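Local coordinates for protein arginyl-tRNA synthetase, putative (Plasmodium falciparum, PDB 5JLD) that probably attaches L-arginine to its cognate tRNA at the expense of ATP, as a monomeric class I aminoacyl-tRNA synthetase, at residues 9-14 and 43-48; 23-28 and 70-75. All coordinates share one frame; numbering follows the deposited sequence.

Contact 1: residues 9-14 and 43-48; sequences CITKKI and GHYQCN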
loop_
_atom_site.group_PDB
_atom_site.type_symbol
_atom_site.label_atom_id
_atom_site.label_comp_id
_atom_site.label_asym_id
_atom_site.label_seq_id
_atom_site.Cartn_x
_atom_site.Cartn_y
_atom_site.Cartn_z
ATOM N N CYS A 9 5.565 2.324 19.018
ATOM C CA CYS A 9 4.250 1.924 18.547
ATOM C C CYS A 9 3.284 1.889 19.736
ATOM O O CYS A 9 3.293 0.949 20.526
ATOM C CB CYS A 9 4.272 0.560 17.845
ATOM S SG CYS A 9 2.607 0.002 17.309
ATOM N N ILE A 10 2.440 2.908 19.843
ATOM C CA ILE A 10 1.623 3.090 21.046
ATOM C C ILE A 10 0.560 1.994 21.240
ATOM O O ILE A 10 0.368 1.510 22.358
ATOM C CB ILE A 10 0.951 4.478 21.038
ATOM C CG1 ILE A 10 2.022 5.571 21.160
ATOM C CG2 ILE A 10 -0.076 4.589 22.159
ATOM C CD1 ILE A 10 1.466 6.982 21.107
ATOM N N THR A 11 -0.128 1.596 20.170
ATOM C CA THR A 11 -1.110 0.512 20.291
ATOM C C THR A 11 -0.493 -0.746 20.930
ATOM O O THR A 11 -1.146 -1.404 21.739
ATOM C CB THR A 11 -1.734 0.144 18.916
ATOM O OG1 THR A 11 -2.559 1.222 18.462
ATOM C CG2 THR A 11 -2.586 -1.098 19.026
ATOM N N LYS A 12 0.760 -1.062 20.576
ATOM C CA LYS A 12 1.429 -2.274 21.075
ATOM C C LYS A 12 1.884 -2.083 22.502
ATOM O O LYS A 12 1.841 -3.014 23.312
ATOM C CB LYS A 12 2.645 -2.651 20.208
ATOM C CG LYS A 12 2.347 -3.531 19.009
ATOM C CD LYS A 12 3.663 -4.007 18.339
ATOM C CE LYS A 12 4.253 -5.223 19.044
ATOM N NZ LYS A 12 3.569 -6.468 18.606
ATOM N N LYS A 13 2.333 -0.868 22.797
ATOM C CA LYS A 13 2.716 -0.483 24.152
ATOM C C LYS A 13 1.547 -0.674 25.142
ATOM O O LYS A 13 1.661 -1.349 26.192
ATOM C CB LYS A 13 3.188 0.971 24.153
ATOM C CG LYS A 13 3.716 1.446 25.492
ATOM C CD LYS A 13 4.207 2.886 25.439
ATOM C CE LYS A 13 5.024 3.198 26.690
ATOM N NZ LYS A 13 5.683 4.531 26.647
ATOM N N ILE A 14 0.415 -0.089 24.780
ATOM C CA ILE A 14 -0.786 -0.152 25.610
ATOM C C ILE A 14 -1.345 -1.582 25.683
ATOM O O ILE A 14 -1.764 -2.055 26.767
ATOM C CB ILE A 14 -1.854 0.800 25.084
ATOM C CG1 ILE A 14 -1.437 2.257 25.344
ATOM C CG2 ILE A 14 -3.187 0.478 25.704
ATOM C CD1 ILE A 14 -2.492 3.303 24.925
ATOM N N GLY A 43 -11.948 9.327 25.293
ATOM C CA GLY A 43 -10.617 8.818 25.554
ATOM C C GLY A 43 -9.730 8.782 24.328
ATOM O O GLY A 43 -10.096 9.305 23.276
ATOM N N HIS A 44 -8.563 8.160 24.478
ATOM C CA HIS A 44 -7.626 7.993 23.376
ATOM C C HIS A 44 -7.607 6.535 22.914
ATOM O O HIS A 44 -7.848 6.234 21.736
ATOM C CB HIS A 44 -6.226 8.456 23.789
ATOM C CG HIS A 44 -6.148 9.912 24.130
ATOM N ND1 HIS A 44 -5.057 10.480 24.753
ATOM C CD2 HIS A 44 -7.030 10.927 23.922
ATOM C CE1 HIS A 44 -5.264 11.773 24.910
ATOM N NE2 HIS A 44 -6.451 12.070 24.410
ATOM N N TYR A 45 -7.321 5.633 23.844
ATOM C CA TYR A 45 -7.340 4.209 23.525
ATOM C C TYR A 45 -8.327 3.507 24.446
ATOM O O TYR A 45 -8.805 4.082 25.424
ATOM C CB TYR A 45 -5.939 3.587 23.661
ATOM C CG TYR A 45 -4.980 3.956 22.547
ATOM C CD1 TYR A 45 -4.335 5.178 22.558
ATOM C CD2 TYR A 45 -4.717 3.076 21.492
ATOM C CE1 TYR A 45 -3.465 5.542 21.554
ATOM C CE2 TYR A 45 -3.823 3.423 20.473
ATOM C CZ TYR A 45 -3.205 4.667 20.521
ATOM O OH TYR A 45 -2.326 5.061 19.552
ATOM N N GLN A 46 -8.597 2.247 24.141
ATOM C CA GLN A 46 -9.634 1.489 24.798
ATOM C C GLN A 46 -9.362 -0.012 24.723
ATOM O O GLN A 46 -8.826 -0.499 23.728
ATOM C CB GLN A 46 -10.964 1.811 24.148
ATOM C CG GLN A 46 -12.075 0.831 24.411
ATOM C CD GLN A 46 -13.374 1.371 23.886
ATOM O OE1 GLN A 46 -13.518 2.586 23.719
ATOM N NE2 GLN A 46 -14.319 0.479 23.581
ATOM N N CYS A 47 -9.723 -0.737 25.776
ATOM C CA CYS A 47 -9.555 -2.180 25.817
ATOM C C CYS A 47 -10.840 -2.817 26.312
ATOM O O CYS A 47 -11.407 -2.395 27.322
ATOM C CB CYS A 47 -8.379 -2.572 26.709
ATOM S SG CYS A 47 -8.309 -4.352 27.061
ATOM N N ASN A 48 -11.298 -3.837 25.594
ATOM C CA ASN A 48 -12.622 -4.395 25.811
ATOM C C ASN A 48 -12.629 -5.771 26.466
ATOM O O ASN A 48 -13.704 -6.364 26.658
ATOM C CB ASN A 48 -13.377 -4.456 24.475
ATOM C CG ASN A 48 -14.045 -3.134 24.131
ATOM O OD1 ASN A 48 -13.389 -2.104 24.019
ATOM N ND2 ASN A 48 -15.360 -3.158 23.986
#
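Tyr45 reaches from its strand to the first turns of helix 10-25, where Ile10, Thr11 and Ile14 receive its ring. The contact begins at the root of the side chain, with Tyr45 CB 3.7 Å from Ile14 CD1. That same methyl then lies over one face of the ring, 3.9 Å from the centroid and 30° off the normal, a CH-pi contact shifted toward Tyr45 CG and CD1. The extended Ile14 chain, chi2 -176°, carries CD1 out to this place. Farther along, Tyr45 CE2 meets Thr11 OG1 at 3.2 Å, the hydroxyl standing at the ring edge, near its plane. On the other side of the ring Tyr45 CE1 is 3.6 Å from Ile10 CG2, which approaches obliquely and is 3.5 Å from Tyr45 CZ. The phenol oxygen ends beside Ile10 CB and CG2, but this buried hydroxyl is satisfied by helix 522-532, through a hydrogen bond to Asp524 OD2. Separately, Asp524 OD1 takes the backbone N-H of Thr11. Tyr45 follows His44 in a classic beta bulge opposite Val95, and its strand runs between 35-37 and 93-97, so the ring is packed between this antiparallel sheet and the start of the helix.

Contact 2: residues 23-28 and 70-75; sequences QKCFPS and SEFIIS
A small helix-helix interface of the N-terminal domain forms where the end of helix 10-25 meets the last turns of helix 66-75, with a sulfur-aromatic contact at its centre. Cys25 SG lies over one face of the Phe72 ring, 3.8 Å from the centroid and 24° off the normal, displaced toward CD2. Its CB also meets the ring, 3.5 Å from Phe72 CE2. Phe72 extends to this position with CG anti to its backbone N (chi1 -170°), which brings the ring across to Cys25. Cys25 SG also packs 3.7 Å from Ile73 CA and, more loosely, against Ile73 CG1. Phe26, the first residue to leave the helical conformation, adds a second aromatic group: the Phe72 edge is turned toward the Phe26 face in an offset edge-to-face pair, centroids 5.8 Å apart and planes at 73°. The touching atoms are Phe26 CZ and Phe72 CD2, at 4.0 Å. Hydrogen bonds flank the apolar patch, between Ser21 OG and Ile73 O and between Lys24 NZ and Asn76 OD1. Ile73 also packs on Ile93 of strand 93-97, so the helix pair covers the four-stranded antiparallel sheet, as in the alpha+beta N-terminal domain of arginyl-tRNA synthetases.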
loop_
_atom_site.group_PDB
_atom_site.type_symbol
_atom_site.label_atom_id
_atom_site.label_comp_id
_atom_site.label_asym_id
_atom_site.label_seq_id
_atom_site.Cartn_x
_atom_site.Cartn_y
_atom_site.Cartn_z
ATOM N N GLN A 23 -3.078 -10.778 32.885
ATOM C CA GLN A 23 -2.338 -11.942 33.374
ATOM C C GLN A 23 -2.203 -11.939 34.889
ATOM O O GLN A 23 -2.355 -12.973 35.537
ATOM C CB GLN A 23 -0.948 -12.003 32.743
ATOM C CG GLN A 23 -0.568 -13.394 32.322
ATOM C CD GLN A 23 -1.556 -13.954 31.319
ATOM O OE1 GLN A 23 -1.945 -13.271 30.371
ATOM N NE2 GLN A 23 -1.986 -15.189 31.536
ATOM N N LYS A 24 -1.914 -10.772 35.449
ATOM C CA LYS A 24 -1.783 -10.634 36.898
ATOM C C LYS A 24 -3.127 -10.893 37.605
ATOM O O LYS A 24 -3.187 -11.551 38.655
ATOM C CB LYS A 24 -1.252 -9.238 37.228
ATOM C CG LYS A 24 -0.792 -9.032 38.666
ATOM C CD LYS A 24 -0.217 -7.627 38.856
ATOM C CE LYS A 24 -0.144 -7.237 40.331
ATOM N NZ LYS A 24 0.057 -5.762 40.511
ATOM N N CYS A 25 -4.204 -10.374 37.015
ATOM C CA CYS A 25 -5.552 -10.557 37.549
ATOM C C CYS A 25 -5.986 -12.011 37.514
ATOM O O CYS A 25 -6.557 -12.524 38.470
ATOM C CB CYS A 25 -6.567 -9.731 36.758
ATOM S SG CYS A 25 -6.491 -7.982 37.055
ATOM N N PHE A 26 -5.730 -12.660 36.385
ATOM C CA PHE A 26 -6.172 -14.026 36.190
ATOM C C PHE A 26 -5.018 -14.893 35.669
ATOM O O PHE A 26 -4.960 -15.195 34.482
ATOM C CB PHE A 26 -7.367 -14.040 35.237
ATOM C CG PHE A 26 -8.445 -13.038 35.603
ATOM C CD1 PHE A 26 -9.280 -13.265 36.694
ATOM C CD2 PHE A 26 -8.620 -11.875 34.862
ATOM C CE1 PHE A 26 -10.277 -12.352 37.043
ATOM C CE2 PHE A 26 -9.610 -10.955 35.201
ATOM C CZ PHE A 26 -10.440 -11.194 36.297
ATOM N N PRO A 27 -4.100 -15.291 36.569
ATOM C CA PRO A 27 -2.827 -15.952 36.217
ATOM C C PRO A 27 -2.955 -17.118 35.243
ATOM O O PRO A 27 -2.134 -17.232 34.327
ATOM C CB PRO A 27 -2.305 -16.438 37.570
ATOM C CG PRO A 27 -2.869 -15.459 38.560
ATOM C CD PRO A 27 -4.219 -15.052 38.024
ATOM N N SER A 28 -3.971 -17.956 35.419
ATOM C CA SER A 28 -4.140 -19.126 34.568
ATOM C C SER A 28 -5.245 -18.892 33.541
ATOM O O SER A 28 -6.182 -19.682 33.426
ATOM C CB SER A 28 -4.441 -20.359 35.427
ATOM O OG SER A 28 -4.738 -21.496 34.639
ATOM N N SER A 70 -13.516 -5.008 34.987
ATOM C CA SER A 70 -12.692 -3.956 34.403
ATOM C C SER A 70 -12.008 -3.138 35.502
ATOM O O SER A 70 -10.874 -2.702 35.333
ATOM C CB SER A 70 -13.517 -3.055 33.484
ATOM O OG SER A 70 -14.319 -2.168 34.207
ATOM N N GLU A 71 -12.685 -2.977 36.638
ATOM C CA GLU A 71 -12.116 -2.260 37.777
ATOM C C GLU A 71 -10.934 -3.017 38.412
ATOM O O GLU A 71 -9.939 -2.418 38.816
ATOM C CB GLU A 71 -13.208 -2.002 38.822
ATOM C CG GLU A 71 -13.231 -0.586 39.317
ATOM C CD GLU A 71 -13.598 0.407 38.238
ATOM O OE1 GLU A 71 -14.685 0.264 37.652
ATOM O OE2 GLU A 71 -12.815 1.348 37.992
ATOM N N PHE A 72 -11.047 -4.336 38.513
ATOM C CA PHE A 72 -9.906 -5.145 38.948
ATOM C C PHE A 72 -8.695 -4.945 37.984
ATOM O O PHE A 72 -7.549 -4.635 38.417
ATOM C CB PHE A 72 -10.343 -6.613 39.037
ATOM C CG PHE A 72 -9.350 -7.521 39.703
ATOM C CD1 PHE A 72 -8.648 -7.111 40.826
ATOM C CD2 PHE A 72 -9.147 -8.809 39.217
ATOM C CE1 PHE A 72 -7.744 -7.965 41.443
ATOM C CE2 PHE A 72 -8.245 -9.664 39.822
ATOM C CZ PHE A 72 -7.538 -9.245 40.935
ATOM N N ILE A 73 -8.967 -5.055 36.683
ATOM C CA ILE A 73 -7.919 -4.819 35.678
ATOM C C ILE A 73 -7.255 -3.435 35.841
ATOM O O ILE A 73 -6.038 -3.310 35.834
ATOM C CB ILE A 73 -8.473 -4.936 34.249
ATOM C CG1 ILE A 73 -8.891 -6.385 33.958
ATOM C CG2 ILE A 73 -7.440 -4.423 33.232
ATOM C CD1 ILE A 73 -9.463 -6.589 32.584
ATOM N N ILE A 74 -8.073 -2.404 35.983
ATOM C CA ILE A 74 -7.580 -1.049 36.207
ATOM C C ILE A 74 -6.722 -0.960 37.480
ATOM O O ILE A 74 -5.650 -0.349 37.467
ATOM C CB ILE A 74 -8.760 -0.053 36.290
ATOM C CG1 ILE A 74 -9.386 0.122 34.893
ATOM C CG2 ILE A 74 -8.318 1.290 36.894
ATOM C CD1 ILE A 74 -10.525 1.120 34.832
ATOM N N SER A 75 -7.188 -1.590 38.560
ATOM C CA SER A 75 -6.464 -1.590 39.829
ATOM C C SER A 75 -5.096 -2.249 39.664
ATOM O O SER A 75 -4.169 -1.952 40.423
ATOM C CB SER A 75 -7.250 -2.315 40.929
ATOM O OG SER A 75 -7.113 -3.731 40.801
#

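Overall arrangement
Contacts 1 and 2 share helix 10-25: residues 9-14 use its beginning and 23-28 its end. Their centres are about 17 Å apart and their nearest atoms about 6 Å apart, without touching. The segments alternate along the chain. The start of the helix packs on strand 45-47, and its end on helix 66-75. Strand 93-97 connects the two regions, since Val95 and Leu97 lie near contact 1 and Ile93 packs on Ile73. All four segments lie within the arginyl-tRNA synthetase N-terminal family region. Contact 1 also faces helix 522-532 of the DALR anticodon-binding region, whereas the centre of contact 2 lies about 38 Å from the chain centre, that of contact 1 about 24 Å.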